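Argonaute protein (Marinitoga piezophila, PDB 5I4A) uses short 5'-hydroxyl RNA guides to bind complementary single-stranded DNA or RNA and cleave it, and may defend its host against invading mobile genetic elements. Local coordinates at residues 305-310 and 378-383; 312-317 and 408-413. All blocks are in the same frame, centred on the assembly; numbering follows the deposited sequence.

Two neighbouring contacts in the Mid domain illustrate how chemistry follows depth in a fold. Interaction 1 is the buried one: an amide from helix 305-310 is bonded at the end of strand 374-379. Interaction 2, only partly buried, sets the next helix, 312-320, against the end of helix 404-409 through a serine, an isoleucine and an exposed glutamate, with at most one weak hydrogen bond, its proton not settled. The segments alternate along the chain. The centres of interactions 1 and 2 lie about 13 Å apart; F308 CE1 and L315 CD1 pack at 3.6 Å, joining the consecutive helices. In both, the later segment leads to the guide RNA, U1 or A2 of chain B.

Interaction 1: 305-310 and 378-383; sequences KKQFFE and LLDKYI. With nucleotides of chain B.
With CG of Q307 opposite its backbone N (chi1 -178°) and the chain extended beyond, the amide of helix 305-310 reaches the end of strand 374-379 in the Mid domain's parallel, Rossmann-like sheet. The bond from Q307 NE2 to L378 O, 3.1 Å long, is nearly straight and lies in the amide plane, with the donor above the carbonyl plane. The other, from NE2 to D380 OD1 at 2.9 Å, is bent (131°) and meets the carboxylate from above, the two flat groups being 56° apart. Q307 OE1 accepts from S303 N, which with the two NE2 bonds settles the amide's turn; OE1 also sits 3.5 Å from L378 CB. D380 OD2 bonds S303 OG, and OD1 pairs with K404 and takes a water that also donates to E310 OE1. Were Q307 replaced by an alanine, L378 O and D380 OD1 would probably lose this donor and a gap would open beside L378. Past D380 the loop grips the guide's first base, U1 of chain B: I383 N donates to O2 at 2.9 Å, N3 donates to I383 O at 2.8 Å, and Y382 lays a ring face over the base, its CZ 3.4 Å from U1 N3.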
loop_
_atom_site.group_PDB
_atom_site.type_symbol
_atom_site.label_atom_id
_atom_site.label_comp_id
_atom_site.label_asym_id
_atom_site.label_seq_id
_atom_site.Cartn_x
_atom_site.Cartn_y
_atom_site.Cartn_z
ATOM N N LYS A 305 34.503 16.754 -9.412
ATOM C CA LYS A 305 35.170 17.833 -8.693
ATOM C C LYS A 305 34.283 19.069 -8.629
ATOM O O LYS A 305 34.228 19.751 -7.598
ATOM C CB LYS A 305 36.507 18.168 -9.359
ATOM C CG LYS A 305 37.591 17.119 -9.165
ATOM C CD LYS A 305 38.042 17.043 -7.716
ATOM C CE LYS A 305 39.245 16.122 -7.558
ATOM N NZ LYS A 305 39.776 16.135 -6.164
ATOM N N LYS A 306 33.565 19.363 -9.717
ATOM C CA LYS A 306 32.698 20.537 -9.740
ATOM C C LYS A 306 31.637 20.458 -8.651
ATOM O O LYS A 306 31.419 21.425 -7.912
ATOM C CB LYS A 306 32.038 20.686 -11.112
ATOM C CG LYS A 306 31.214 21.959 -11.247
ATOM C CD LYS A 306 29.955 21.729 -12.067
ATOM C CE LYS A 306 30.118 22.211 -13.497
ATOM N NZ LYS A 306 28.858 22.052 -14.276
ATOM N N GLN A 307 30.971 19.307 -8.534
ATOM C CA GLN A 307 29.939 19.152 -7.513
ATOM C C GLN A 307 30.507 19.387 -6.120
ATOM O O GLN A 307 29.851 20.001 -5.270
ATOM C CB GLN A 307 29.311 17.764 -7.605
ATOM C CG GLN A 307 28.200 17.536 -6.596
ATOM C CD GLN A 307 27.968 16.069 -6.320
ATOM O OE1 GLN A 307 28.866 15.366 -5.864
ATOM N NE2 GLN A 307 26.757 15.599 -6.592
ATOM N N PHE A 308 31.728 18.905 -5.868
ATOM C CA PHE A 308 32.373 19.155 -4.583
ATOM C C PHE A 308 32.492 20.649 -4.316
ATOM O O PHE A 308 32.134 21.131 -3.234
ATOM C CB PHE A 308 33.753 18.496 -4.543
ATOM C CG PHE A 308 34.578 18.899 -3.350
ATOM C CD1 PHE A 308 34.457 18.220 -2.149
ATOM C CD2 PHE A 308 35.466 19.963 -3.427
ATOM C CE1 PHE A 308 35.206 18.592 -1.048
ATOM C CE2 PHE A 308 36.215 20.340 -2.330
ATOM C CZ PHE A 308 36.087 19.653 -1.138
ATOM N N PHE A 309 32.999 21.401 -5.294
ATOM C CA PHE A 309 33.188 22.833 -5.092
ATOM C C PHE A 309 31.855 23.564 -4.974
ATOM O O PHE A 309 31.770 24.581 -4.277
ATOM C CB PHE A 309 34.037 23.414 -6.223
ATOM C CG PHE A 309 35.481 22.993 -6.169
ATOM C CD1 PHE A 309 36.290 23.387 -5.114
ATOM C CD2 PHE A 309 36.030 22.209 -7.168
ATOM C CE1 PHE A 309 37.617 23.004 -5.057
ATOM C CE2 PHE A 309 37.358 21.824 -7.120
ATOM C CZ PHE A 309 38.153 22.221 -6.063
ATOM N N GLU A 310 30.805 23.053 -5.623
ATOM C CA GLU A 310 29.485 23.662 -5.494
ATOM C C GLU A 310 28.978 23.615 -4.058
ATOM O O GLU A 310 28.215 24.493 -3.640
ATOM C CB GLU A 310 28.485 22.965 -6.415
ATOM C CG GLU A 310 28.748 23.133 -7.900
ATOM C CD GLU A 310 27.758 22.351 -8.747
ATOM O OE1 GLU A 310 26.818 21.765 -8.170
ATOM O OE2 GLU A 310 27.921 22.319 -9.984
ATOM N N LEU A 378 26.731 12.029 -2.794
ATOM C CA LEU A 378 25.995 13.223 -3.181
ATOM C C LEU A 378 25.387 13.027 -4.563
ATOM O O LEU A 378 26.107 12.796 -5.542
ATOM C CB LEU A 378 26.909 14.447 -3.161
ATOM C CG LEU A 378 27.218 15.056 -1.792
ATOM C CD1 LEU A 378 28.265 14.245 -1.038
ATOM C CD2 LEU A 378 27.657 16.505 -1.951
ATOM N N LEU A 379 24.061 13.110 -4.638
ATOM C CA LEU A 379 23.332 13.013 -5.892
ATOM C C LEU A 379 23.062 14.410 -6.433
ATOM O O LEU A 379 22.654 15.303 -5.688
ATOM C CB LEU A 379 22.011 12.265 -5.700
ATOM C CG LEU A 379 22.038 10.924 -4.961
ATOM C CD1 LEU A 379 20.629 10.385 -4.786
ATOM C CD2 LEU A 379 22.914 9.909 -5.683
ATOM N N ASP A 380 23.294 14.593 -7.734
ATOM C CA ASP A 380 23.042 15.890 -8.354
ATOM C C ASP A 380 21.554 16.206 -8.421
ATOM O O ASP A 380 21.162 17.373 -8.324
ATOM C CB ASP A 380 23.653 15.926 -9.754
ATOM C CG ASP A 380 25.162 16.027 -9.723
ATOM O OD1 ASP A 380 25.682 16.903 -9.001
ATOM O OD2 ASP A 380 25.826 15.224 -10.411
ATOM N N LYS A 381 20.719 15.184 -8.573
ATOM C CA LYS A 381 19.277 15.351 -8.679
ATOM C C LYS A 381 18.630 14.031 -8.293
ATOM O O LYS A 381 19.301 13.002 -8.178
ATOM C CB LYS A 381 18.870 15.766 -10.095
ATOM C CG LYS A 381 19.370 14.800 -11.157
ATOM C CD LYS A 381 18.778 15.089 -12.524
ATOM C CE LYS A 381 19.173 14.006 -13.518
ATOM N NZ LYS A 381 18.742 12.653 -13.060
ATOM N N TYR A 382 17.314 14.066 -8.098
ATOM C CA TYR A 382 16.586 12.833 -7.832
ATOM C C TYR A 382 16.739 11.889 -9.017
ATOM O O TYR A 382 16.520 12.275 -10.169
ATOM C CB TYR A 382 15.110 13.123 -7.564
ATOM C CG TYR A 382 14.370 11.964 -6.929
ATOM C CD1 TYR A 382 14.392 11.773 -5.552
ATOM C CD2 TYR A 382 13.651 11.062 -7.704
ATOM C CE1 TYR A 382 13.720 10.717 -4.965
ATOM C CE2 TYR A 382 12.975 10.004 -7.125
ATOM C CZ TYR A 382 13.013 9.836 -5.755
ATOM O OH TYR A 382 12.343 8.784 -5.173
ATOM N N ILE A 383 17.140 10.654 -8.733
ATOM C CA ILE A 383 17.460 9.676 -9.764
ATOM C C ILE A 383 16.240 8.803 -10.014
ATOM O O ILE A 383 15.692 8.204 -9.080
ATOM C CB ILE A 383 18.677 8.828 -9.359
ATOM C CG1 ILE A 383 19.916 9.716 -9.244
ATOM C CG2 ILE A 383 18.910 7.712 -10.362
ATOM C CD1 ILE A 383 21.125 9.002 -8.698
ATOM O "O5'" U B 1 16.429 7.530 -0.333
ATOM C "C5'" U B 1 17.797 7.907 -0.207
ATOM C "C4'" U B 1 18.133 9.104 -1.064
ATOM O "O4'" U B 1 18.110 8.712 -2.462
ATOM C "C3'" U B 1 17.186 10.295 -0.931
ATOM O "O3'" U B 1 17.924 11.515 -0.992
ATOM C "C2'" U B 1 16.287 10.171 -2.158
ATOM O "O2'" U B 1 15.762 11.398 -2.621
ATOM C "C1'" U B 1 17.225 9.544 -3.187
ATOM N N1 U B 1 16.520 8.699 -4.160
ATOM C C2 U B 1 16.643 8.957 -5.512
ATOM O O2 U B 1 17.328 9.864 -5.958
ATOM N N3 U B 1 15.935 8.105 -6.327
ATOM C C4 U B 1 15.131 7.050 -5.927
ATOM O O4 U B 1 14.552 6.366 -6.771
ATOM C C5 U B 1 15.055 6.855 -4.514
ATOM C C6 U B 1 15.734 7.669 -3.703
HETATM O O HOH W 1 27.111 19.240 -9.697
#

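Interaction 2: 312-317 and 408-413. With nucleotides of chain B.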
loop_
_atom_site.group_PDB
_atom_site.type_symbol
_atom_site.label_atom_id
_atom_site.label_comp_id
_atom_site.label_asym_id
_atom_site.label_seq_id
_atom_site.Cartn_x
_atom_site.Cartn_y
_atom_site.Cartn_z
ATOM N N GLN A 312 31.134 23.032 -1.256
ATOM C CA GLN A 312 32.267 23.042 -0.335
ATOM C C GLN A 312 31.980 23.882 0.906
ATOM O O GLN A 312 32.357 23.501 2.021
ATOM C CB GLN A 312 33.515 23.553 -1.052
ATOM C CG GLN A 312 34.779 23.488 -0.217
ATOM C CD GLN A 312 35.978 24.063 -0.941
ATOM O OE1 GLN A 312 35.830 24.818 -1.901
ATOM N NE2 GLN A 312 37.173 23.704 -0.487
ATOM N N LYS A 313 31.312 25.025 0.734
ATOM C CA LYS A 313 30.984 25.869 1.880
ATOM C C LYS A 313 30.106 25.120 2.875
ATOM O O LYS A 313 30.364 25.134 4.085
ATOM C CB LYS A 313 30.296 27.150 1.412
ATOM C CG LYS A 313 29.939 28.099 2.543
ATOM C CD LYS A 313 29.371 29.410 2.027
ATOM C CE LYS A 313 29.069 30.365 3.174
ATOM N NZ LYS A 313 28.029 29.825 4.096
ATOM N N SER A 314 29.064 24.450 2.379
ATOM C CA SER A 314 28.200 23.667 3.256
ATOM C C SER A 314 28.952 22.488 3.861
ATOM O O SER A 314 28.775 22.175 5.045
ATOM C CB SER A 314 26.975 23.186 2.482
ATOM O OG SER A 314 26.206 24.279 2.015
ATOM N N LEU A 315 29.788 21.818 3.063
ATOM C CA LEU A 315 30.617 20.740 3.595
ATOM C C LEU A 315 31.475 21.225 4.757
ATOM O O LEU A 315 31.611 20.531 5.772
ATOM C CB LEU A 315 31.500 20.163 2.492
ATOM C CG LEU A 315 30.837 19.299 1.420
ATOM C CD1 LEU A 315 31.871 18.875 0.389
ATOM C CD2 LEU A 315 30.168 18.086 2.042
ATOM N N LYS A 316 32.067 22.414 4.624
ATOM C CA LYS A 316 32.852 22.975 5.718
ATOM C C LYS A 316 31.973 23.268 6.927
ATOM O O LYS A 316 32.321 22.911 8.058
ATOM C CB LYS A 316 33.565 24.247 5.262
ATOM C CG LYS A 316 34.687 24.021 4.271
ATOM C CD LYS A 316 35.467 25.305 4.061
ATOM C CE LYS A 316 36.781 25.050 3.347
ATOM N NZ LYS A 316 37.720 26.182 3.555
ATOM N N GLU A 317 30.829 23.923 6.705
ATOM C CA GLU A 317 29.931 24.247 7.810
ATOM C C GLU A 317 29.463 22.987 8.531
ATOM O O GLU A 317 29.279 22.995 9.751
ATOM C CB GLU A 317 28.721 25.033 7.298
ATOM C CG GLU A 317 29.047 26.435 6.816
ATOM C CD GLU A 317 27.842 27.138 6.221
ATOM O OE1 GLU A 317 26.842 26.453 5.928
ATOM O OE2 GLU A 317 27.894 28.376 6.049
ATOM N N GLU A 408 23.109 21.711 0.263
ATOM C CA GLU A 408 23.392 23.116 -0.004
ATOM C C GLU A 408 22.666 24.032 0.976
ATOM O O GLU A 408 23.226 25.042 1.419
ATOM C CB GLU A 408 23.014 23.463 -1.443
ATOM C CG GLU A 408 24.056 23.075 -2.481
ATOM C CD GLU A 408 23.539 23.240 -3.898
ATOM O OE1 GLU A 408 22.307 23.337 -4.073
ATOM O OE2 GLU A 408 24.364 23.278 -4.836
ATOM N N ASP A 409 21.422 23.701 1.334
ATOM C CA ASP A 409 20.603 24.596 2.144
ATOM C C ASP A 409 20.622 24.272 3.631
ATOM O O ASP A 409 20.343 25.163 4.441
ATOM C CB ASP A 409 19.156 24.596 1.635
ATOM C CG ASP A 409 18.954 25.516 0.442
ATOM O OD1 ASP A 409 19.136 25.056 -0.706
ATOM O OD2 ASP A 409 18.621 26.702 0.651
ATOM N N ILE A 410 20.934 23.032 4.003
ATOM C CA ILE A 410 21.186 22.649 5.391
ATOM C C ILE A 410 19.994 22.990 6.279
ATOM O O ILE A 410 20.065 23.898 7.115
ATOM C CB ILE A 410 22.475 23.312 5.918
ATOM C CG1 ILE A 410 23.607 23.171 4.902
ATOM C CG2 ILE A 410 22.920 22.692 7.237
ATOM C CD1 ILE A 410 24.943 23.683 5.407
ATOM N N LYS A 411 18.890 22.272 6.103
ATOM C CA LYS A 411 17.788 22.360 7.053
ATOM C C LYS A 411 18.061 21.398 8.203
ATOM O O LYS A 411 18.243 20.199 7.962
ATOM C CB LYS A 411 16.460 22.036 6.382
ATOM C CG LYS A 411 16.139 22.940 5.202
ATOM C CD LYS A 411 14.789 22.612 4.590
ATOM C CE LYS A 411 14.520 23.481 3.372
ATOM N NZ LYS A 411 13.229 23.138 2.716
ATOM N N PRO A 412 18.121 21.876 9.449
ATOM C CA PRO A 412 18.569 21.007 10.553
ATOM C C PRO A 412 17.795 19.704 10.691
ATOM O O PRO A 412 18.416 18.663 10.934
ATOM C CB PRO A 412 18.403 21.902 11.793
ATOM C CG PRO A 412 17.623 23.111 11.333
ATOM C CD PRO A 412 17.928 23.267 9.885
ATOM N N PHE A 413 16.467 19.720 10.537
ATOM C CA PHE A 413 15.712 18.482 10.707
ATOM C C PHE A 413 16.096 17.446 9.659
ATOM O O PHE A 413 15.996 16.240 9.912
ATOM C CB PHE A 413 14.204 18.760 10.675
ATOM C CG PHE A 413 13.656 19.064 9.304
ATOM C CD1 PHE A 413 13.713 20.348 8.789
ATOM C CD2 PHE A 413 13.056 18.070 8.544
ATOM C CE1 PHE A 413 13.201 20.634 7.537
ATOM C CE2 PHE A 413 12.542 18.349 7.290
ATOM C CZ PHE A 413 12.615 19.634 6.786
ATOM P P A B 2 17.475 12.758 -0.079
ATOM O OP1 A B 2 16.113 13.158 -0.502
ATOM O OP2 A B 2 18.566 13.764 -0.057
ATOM O "O5'" A B 2 17.336 12.138 1.381
ATOM C "C5'" A B 2 18.446 11.559 2.053
ATOM C "C4'" A B 2 18.114 11.300 3.497
ATOM O "O4'" A B 2 17.991 12.570 4.191
ATOM C "C3'" A B 2 16.781 10.610 3.740
ATOM O "O3'" A B 2 16.849 9.201 3.611
ATOM C "C2'" A B 2 16.401 11.091 5.132
ATOM O "O2'" A B 2 17.129 10.392 6.129
ATOM C "C1'" A B 2 16.903 12.531 5.086
ATOM N N9 A B 2 15.869 13.450 4.575
ATOM C C8 A B 2 15.817 14.047 3.341
ATOM N N7 A B 2 14.771 14.820 3.165
ATOM C C5 A B 2 14.088 14.719 4.372
ATOM C C6 A B 2 12.892 15.297 4.834
ATOM N N6 A B 2 12.139 16.127 4.105
ATOM N N1 A B 2 12.489 14.985 6.086
ATOM C C2 A B 2 13.242 14.155 6.817
ATOM N N3 A B 2 14.382 13.552 6.486
ATOM C C4 A B 2 14.753 13.881 5.242
#
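S314 and I410 carry this contact, one from helix 312-320 and the other from the turn that ends helix 404-409. The serine hydroxyl stands opposite its own carbonyl carbon (chi1 -62°), which directs OG at the backbone O of E408; the bond from S314 OG to E408 O is weak at 3.1 Å, and since its proton has another acceptor within range, this choice is not settled. I410 is the first residue to leave helical geometry, with a positive phi of 57°, and that turn of the backbone points its side chain at the other helix. Its chain then runs extended from CB (chi2 -174°), so that the terminal CD1 does the touching. This methyl, I410 CD1, rests on S314 CB at 3.6 Å and also meets the carboxylate of E317, with CD1 3.4 Å from OE1. E317, one turn after S314, holds its chain extended and crosses the isoleucine with its acid end; its other oxygen, OE2, forms a salt bridge with K313 on the same helix, modelled at a doubtfully short separation. Further along, F413 in helix 412-424 turns its ring edge to the guide, CE2 lying 3.6 Å from N1 of A2 of chain B, while Y614 of the PIWI domain also touches the phenylalanine. Helix 312-320 comes after strand 295-302 and helix 404-409 after strand 398-403, two strands of one parallel sheet, as in the Rossmann-like Mid domain of Argonautes.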